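Local coordinates for protein endo-N-acetyl-beta-D-glucosaminidase (Hypocrea jecorina, PDB 4AC1) that hydrolyses the chitobiose core of N-linked glycans as a family 18 endo-beta-N-acetylglucosaminidase, the enzyme responsible for deglycosylating the fungus's own cellulases, at residues A32-N44 and G75-S89. Residues are numbered along the deposited sequence; the frame is centred on the assembly and turned at random.
Sequences ALTHLIVCSFHIN and GVKVMGMVGGAAPGS
F41 and M81 meet where two neighbouring parallel strands, 35-42 and 77-83, lose step in the beta/alpha barrel expected of glycoside hydrolase family 18. Alternating backbone bonds from K77 N–T34 O to G83 N–F41 O define the pairing. V38 bridges G80 but F41 bridges V82, so the first strand carries one extra residue, a beta bulge, with a cis peptide between C39 and S40.

The hollow beside the bulge is G80: a CB there would press against the F41 ring, whose CE2 lies 4.0 Å from G80 CA. With CG anti to its carbonyl carbon (chi1 -72°), F41 also turns its ring edge to M81 O, which lies in the ring plane 3.3 Å from CD2; the same oxygen accepts F41 N. On the opposite sheet face, the face of H35, I37 and M79, I37 CG2 nests 3.5 Å from M81 CB, the two side chains crossing at about a right angle. M81 then bends at chi2 (-94°) and chi3, which curls CE back against C39 CB and S40 OG, while the S40 hydroxyl bonds Q10. Near the strands' start, V76 CG1 fits against L33 CD2 and L36 CB, 3.9 Å from each. The M81 side chain also touches D125, a zinc-binding residue of this enzyme, though that zinc is not bound to it in this model.

Near the C-terminal ends, the I43 N-H meets S89 OG at 2.9 Å, nearly straight at 173°, and one water joins S89 OG to H42 ND1. Replacing S89 by an alanine is likely to leave I43 N without its acceptor and the water short of one partner. The chain around A86 comes up to the H42 ring, whose CE1 rests 3.6 Å from A86 CB.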
loop_
_atom_site.group_PDB
_atom_site.type_symbol
_atom_site.label_atom_id
_atom_site.label_comp_id
_atom_site.label_asym_id
_atom_site.label_seq_id
_atom_site.Cartn_x
_atom_site.Cartn_y
_atom_site.Cartn_z
ATOM N N ALA A 32 -8.250 8.927 12.016
ATOM C CA ALA A 32 -9.087 7.782 11.677
ATOM C C ALA A 32 -8.312 6.861 10.749
ATOM O O ALA A 32 -8.672 6.682 9.580
ATOM C CB ALA A 32 -10.415 8.233 11.045
ATOM N N LEU A 33 -7.217 6.307 11.264
ATOM C CA LEU A 33 -6.404 5.394 10.480
ATOM C C LEU A 33 -7.150 4.086 10.285
ATOM O O LEU A 33 -7.622 3.517 11.261
ATOM C CB LEU A 33 -5.094 5.105 11.205
ATOM C CG LEU A 33 -4.091 4.247 10.435
ATOM C CD1 LEU A 33 -3.499 5.042 9.286
ATOM C CD2 LEU A 33 -2.996 3.765 11.352
ATOM N N THR A 34 -7.301 3.623 9.047
ATOM C CA THR A 34 -7.958 2.336 8.822
ATOM C C THR A 34 -6.973 1.200 8.551
ATOM O O THR A 34 -7.261 0.062 8.885
ATOM C CB THR A 34 -9.005 2.417 7.710
ATOM O OG1 THR A 34 -8.370 2.824 6.497
ATOM C CG2 THR A 34 -10.094 3.421 8.066
ATOM N N HIS A 35 -5.820 1.508 7.948
ATOM C CA HIS A 35 -4.858 0.486 7.544
ATOM C C HIS A 35 -3.439 0.958 7.759
ATOM O O HIS A 35 -3.112 2.093 7.394
ATOM C CB HIS A 35 -5.043 0.151 6.056
ATOM C CG HIS A 35 -6.398 -0.378 5.736
ATOM N ND1 HIS A 35 -7.488 0.446 5.549
ATOM C CD2 HIS A 35 -6.857 -1.647 5.648
ATOM C CE1 HIS A 35 -8.560 -0.297 5.339
ATOM N NE2 HIS A 35 -8.202 -1.569 5.402
ATOM N N LEU A 36 -2.588 0.078 8.284
ATOM C CA LEU A 36 -1.165 0.335 8.431
ATOM C C LEU A 36 -0.470 -0.751 7.615
ATOM O O LEU A 36 -0.700 -1.950 7.875
ATOM C CB LEU A 36 -0.752 0.271 9.910
ATOM C CG LEU A 36 0.669 0.685 10.345
ATOM C CD1 LEU A 36 1.751 -0.313 9.934
ATOM C CD2 LEU A 36 1.043 2.116 9.915
ATOM N N ILE A 37 0.353 -0.353 6.639
ATOM C CA ILE A 37 1.024 -1.302 5.752
ATOM C C ILE A 37 2.518 -1.369 6.094
ATOM O O ILE A 37 3.278 -0.431 5.818
ATOM C CB ILE A 37 0.790 -0.976 4.244
ATOM C CG1 ILE A 37 -0.716 -0.889 3.942
ATOM C CG2 ILE A 37 1.455 -2.048 3.367
ATOM C CD1 ILE A 37 -1.068 -0.612 2.487
ATOM N N VAL A 38 2.909 -2.473 6.732
ATOM C CA VAL A 38 4.306 -2.743 7.091
ATOM C C VAL A 38 5.032 -3.184 5.821
ATOM O O VAL A 38 4.570 -4.080 5.113
ATOM C CB VAL A 38 4.403 -3.832 8.180
ATOM C CG1 VAL A 38 5.866 -4.202 8.479
ATOM C CG2 VAL A 38 3.704 -3.345 9.451
ATOM N N CYS A 39 6.169 -2.559 5.541
ATOM C CA CYS A 39 6.852 -2.761 4.267
ATOM C C CYS A 39 8.341 -2.408 4.389
ATOM O O CYS A 39 8.737 -1.825 5.392
ATOM C CB CYS A 39 6.183 -1.916 3.172
ATOM S SG CYS A 39 6.184 -0.120 3.446
ATOM N N SER A 40 9.175 -2.749 3.403
ATOM C CA SER A 40 8.829 -3.576 2.250
ATOM C C SER A 40 9.375 -4.981 2.424
ATOM O O SER A 40 10.570 -5.180 2.663
ATOM C CB SER A 40 9.395 -2.982 0.963
ATOM O OG SER A 40 8.853 -1.696 0.715
ATOM N N PHE A 41 8.498 -5.970 2.299
ATOM C CA PHE A 41 8.926 -7.365 2.235
ATOM C C PHE A 41 9.604 -7.624 0.887
ATOM O O PHE A 41 9.228 -7.045 -0.139
ATOM C CB PHE A 41 7.746 -8.318 2.462
ATOM C CG PHE A 41 7.255 -8.354 3.893
ATOM C CD1 PHE A 41 7.801 -9.250 4.806
ATOM C CD2 PHE A 41 6.252 -7.491 4.325
ATOM C CE1 PHE A 41 7.346 -9.300 6.128
ATOM C CE2 PHE A 41 5.795 -7.530 5.647
ATOM C CZ PHE A 41 6.344 -8.436 6.548
ATOM N N HIS A 42 10.630 -8.472 0.929
ATOM C CA HIS A 42 11.451 -8.826 -0.228
ATOM C C HIS A 42 11.587 -10.338 -0.322
ATOM O O HIS A 42 11.978 -10.997 0.654
ATOM C CB HIS A 42 12.856 -8.244 -0.085
ATOM C CG HIS A 42 12.881 -6.766 0.122
ATOM N ND1 HIS A 42 12.343 -5.886 -0.791
ATOM C CD2 HIS A 42 13.397 -6.008 1.118
ATOM C CE1 HIS A 42 12.508 -4.650 -0.356
ATOM N NE2 HIS A 42 13.146 -4.696 0.797
ATOM N N ILE A 43 11.241 -10.877 -1.487
ATOM C CA ILE A 43 11.475 -12.284 -1.804
ATOM C C ILE A 43 12.847 -12.371 -2.470
ATOM O O ILE A 43 13.112 -11.696 -3.473
ATOM C CB ILE A 43 10.380 -12.856 -2.749
ATOM C CG1 ILE A 43 8.965 -12.557 -2.226
ATOM C CG2 ILE A 43 10.609 -14.355 -3.028
ATOM C CD1 ILE A 43 8.589 -13.255 -0.957
ATOM N N ASN A 44 13.727 -13.186 -1.900
ATOM C CA ASN A 44 15.113 -13.277 -2.359
ATOM C C ASN A 44 15.430 -14.642 -2.935
ATOM O O ASN A 44 15.314 -15.642 -2.229
ATOM C CB ASN A 44 16.050 -12.996 -1.185
ATOM C CG ASN A 44 15.797 -11.637 -0.557
ATOM O OD1 ASN A 44 15.424 -11.539 0.613
ATOM N ND2 ASN A 44 15.965 -10.580 -1.345
ATOM N N GLY A 75 -8.519 -1.126 16.194
ATOM C CA GLY A 75 -9.365 -1.240 15.009
ATOM C C GLY A 75 -8.673 -1.053 13.667
ATOM O O GLY A 75 -9.337 -1.094 12.626
ATOM N N VAL A 76 -7.358 -0.844 13.689
ATOM C CA VAL A 76 -6.567 -0.705 12.469
ATOM C C VAL A 76 -6.330 -2.080 11.874
ATOM O O VAL A 76 -6.069 -3.034 12.605
ATOM C CB VAL A 76 -5.212 -0.014 12.763
ATOM C CG1 VAL A 76 -4.369 0.124 11.489
ATOM C CG2 VAL A 76 -5.441 1.349 13.389
ATOM N N LYS A 77 -6.429 -2.196 10.554
ATOM C CA LYS A 77 -6.044 -3.436 9.884
ATOM C C LYS A 77 -4.563 -3.353 9.549
ATOM O O LYS A 77 -4.109 -2.386 8.902
ATOM C CB LYS A 77 -6.874 -3.640 8.611
ATOM C CG LYS A 77 -8.384 -3.676 8.805
ATOM C CD LYS A 77 -8.835 -4.745 9.778
ATOM C CE LYS A 77 -10.338 -4.679 9.981
ATOM N NZ LYS A 77 -10.911 -6.034 10.192
ATOM N N VAL A 78 -3.799 -4.342 9.997
ATOM C CA VAL A 78 -2.365 -4.346 9.750
ATOM C C VAL A 78 -2.072 -5.286 8.588
ATOM O O VAL A 78 -2.366 -6.478 8.650
ATOM C CB VAL A 78 -1.555 -4.705 11.028
ATOM C CG1 VAL A 78 -0.066 -4.848 10.704
ATOM C CG2 VAL A 78 -1.752 -3.630 12.087
ATOM N N MET A 79 -1.475 -4.727 7.539
ATOM C CA MET A 79 -1.140 -5.447 6.319
ATOM C C MET A 79 0.364 -5.427 6.107
ATOM O O MET A 79 1.088 -4.667 6.767
ATOM C CB MET A 79 -1.755 -4.742 5.110
ATOM C CG MET A 79 -3.261 -4.679 5.123
ATOM S SD MET A 79 -3.966 -3.646 3.828
ATOM C CE MET A 79 -3.440 -4.528 2.337
ATOM N N GLY A 80 0.829 -6.248 5.173
ATOM C CA GLY A 80 2.181 -6.126 4.652
ATOM C C GLY A 80 2.129 -5.621 3.221
ATOM O O GLY A 80 1.056 -5.645 2.587
ATOM N N MET A 81 3.277 -5.162 2.718
ATOM C CA MET A 81 3.475 -4.961 1.288
ATOM C C MET A 81 4.746 -5.680 0.912
ATOM O O MET A 81 5.739 -5.634 1.652
ATOM C CB MET A 81 3.560 -3.485 0.923
ATOM C CG MET A 81 3.924 -3.217 -0.526
ATOM S SD MET A 81 5.707 -2.962 -0.801
ATOM C CE MET A 81 5.819 -1.204 -0.435
ATOM N N VAL A 82 4.686 -6.375 -0.214
ATOM C CA VAL A 82 5.850 -7.011 -0.821
ATOM C C VAL A 82 6.154 -6.313 -2.152
ATOM O O VAL A 82 5.235 -5.937 -2.903
ATOM C CB VAL A 82 5.629 -8.551 -0.997
ATOM C CG1 VAL A 82 4.402 -8.846 -1.841
ATOM C CG2 VAL A 82 6.869 -9.251 -1.567
ATOM N N GLY A 83 7.445 -6.132 -2.424
ATOM C CA GLY A 83 7.899 -5.484 -3.651
ATOM C C GLY A 83 8.474 -4.111 -3.407
ATOM O O GLY A 83 9.438 -3.962 -2.644
ATOM N N GLY A 84 7.867 -3.103 -4.029
ATOM C CA GLY A 84 8.381 -1.742 -3.991
ATOM C C GLY A 84 9.620 -1.593 -4.855
ATOM O O GLY A 84 9.803 -2.312 -5.841
ATOM N N ALA A 85 10.486 -0.667 -4.456
ATOM C CA ALA A 85 11.640 -0.257 -5.264
ATOM C C ALA A 85 12.672 -1.361 -5.537
ATOM O O ALA A 85 13.231 -1.422 -6.628
ATOM C CB ALA A 85 12.323 0.954 -4.625
ATOM N N ALA A 86 12.922 -2.221 -4.553
ATOM C CA ALA A 86 13.972 -3.227 -4.694
ATOM C C ALA A 86 13.502 -4.358 -5.616
ATOM O O ALA A 86 12.505 -5.016 -5.321
ATOM C CB ALA A 86 14.380 -3.755 -3.341
ATOM N N PRO A 87 14.206 -4.580 -6.747
ATOM C CA PRO A 87 13.801 -5.653 -7.657
ATOM C C PRO A 87 14.068 -7.018 -7.048
ATOM O O PRO A 87 14.930 -7.147 -6.174
ATOM C CB PRO A 87 14.729 -5.470 -8.871
ATOM C CG PRO A 87 15.317 -4.128 -8.740
ATOM C CD PRO A 87 15.373 -3.844 -7.267
ATOM N N GLY A 88 13.341 -8.030 -7.501
ATOM C CA GLY A 88 13.624 -9.397 -7.095
ATOM C C GLY A 88 12.440 -10.240 -6.663
ATOM O O GLY A 88 12.513 -11.470 -6.711
ATOM N N SER A 89 11.342 -9.597 -6.256
ATOM C CA SER A 89 10.196 -10.329 -5.718
ATOM C C SER A 89 9.256 -10.875 -6.795
ATOM O O SER A 89 8.522 -11.827 -6.541
ATOM C CB SER A 89 9.395 -9.461 -4.740
ATOM O OG SER A 89 10.161 -9.129 -3.597
HETATM O O HOH W 1 -9.921 -0.526 9.775
HETATM O O HOH W 2 11.105 -6.325 -3.071
HETATM O O HOH W 3 14.009 -8.820 -3.487
#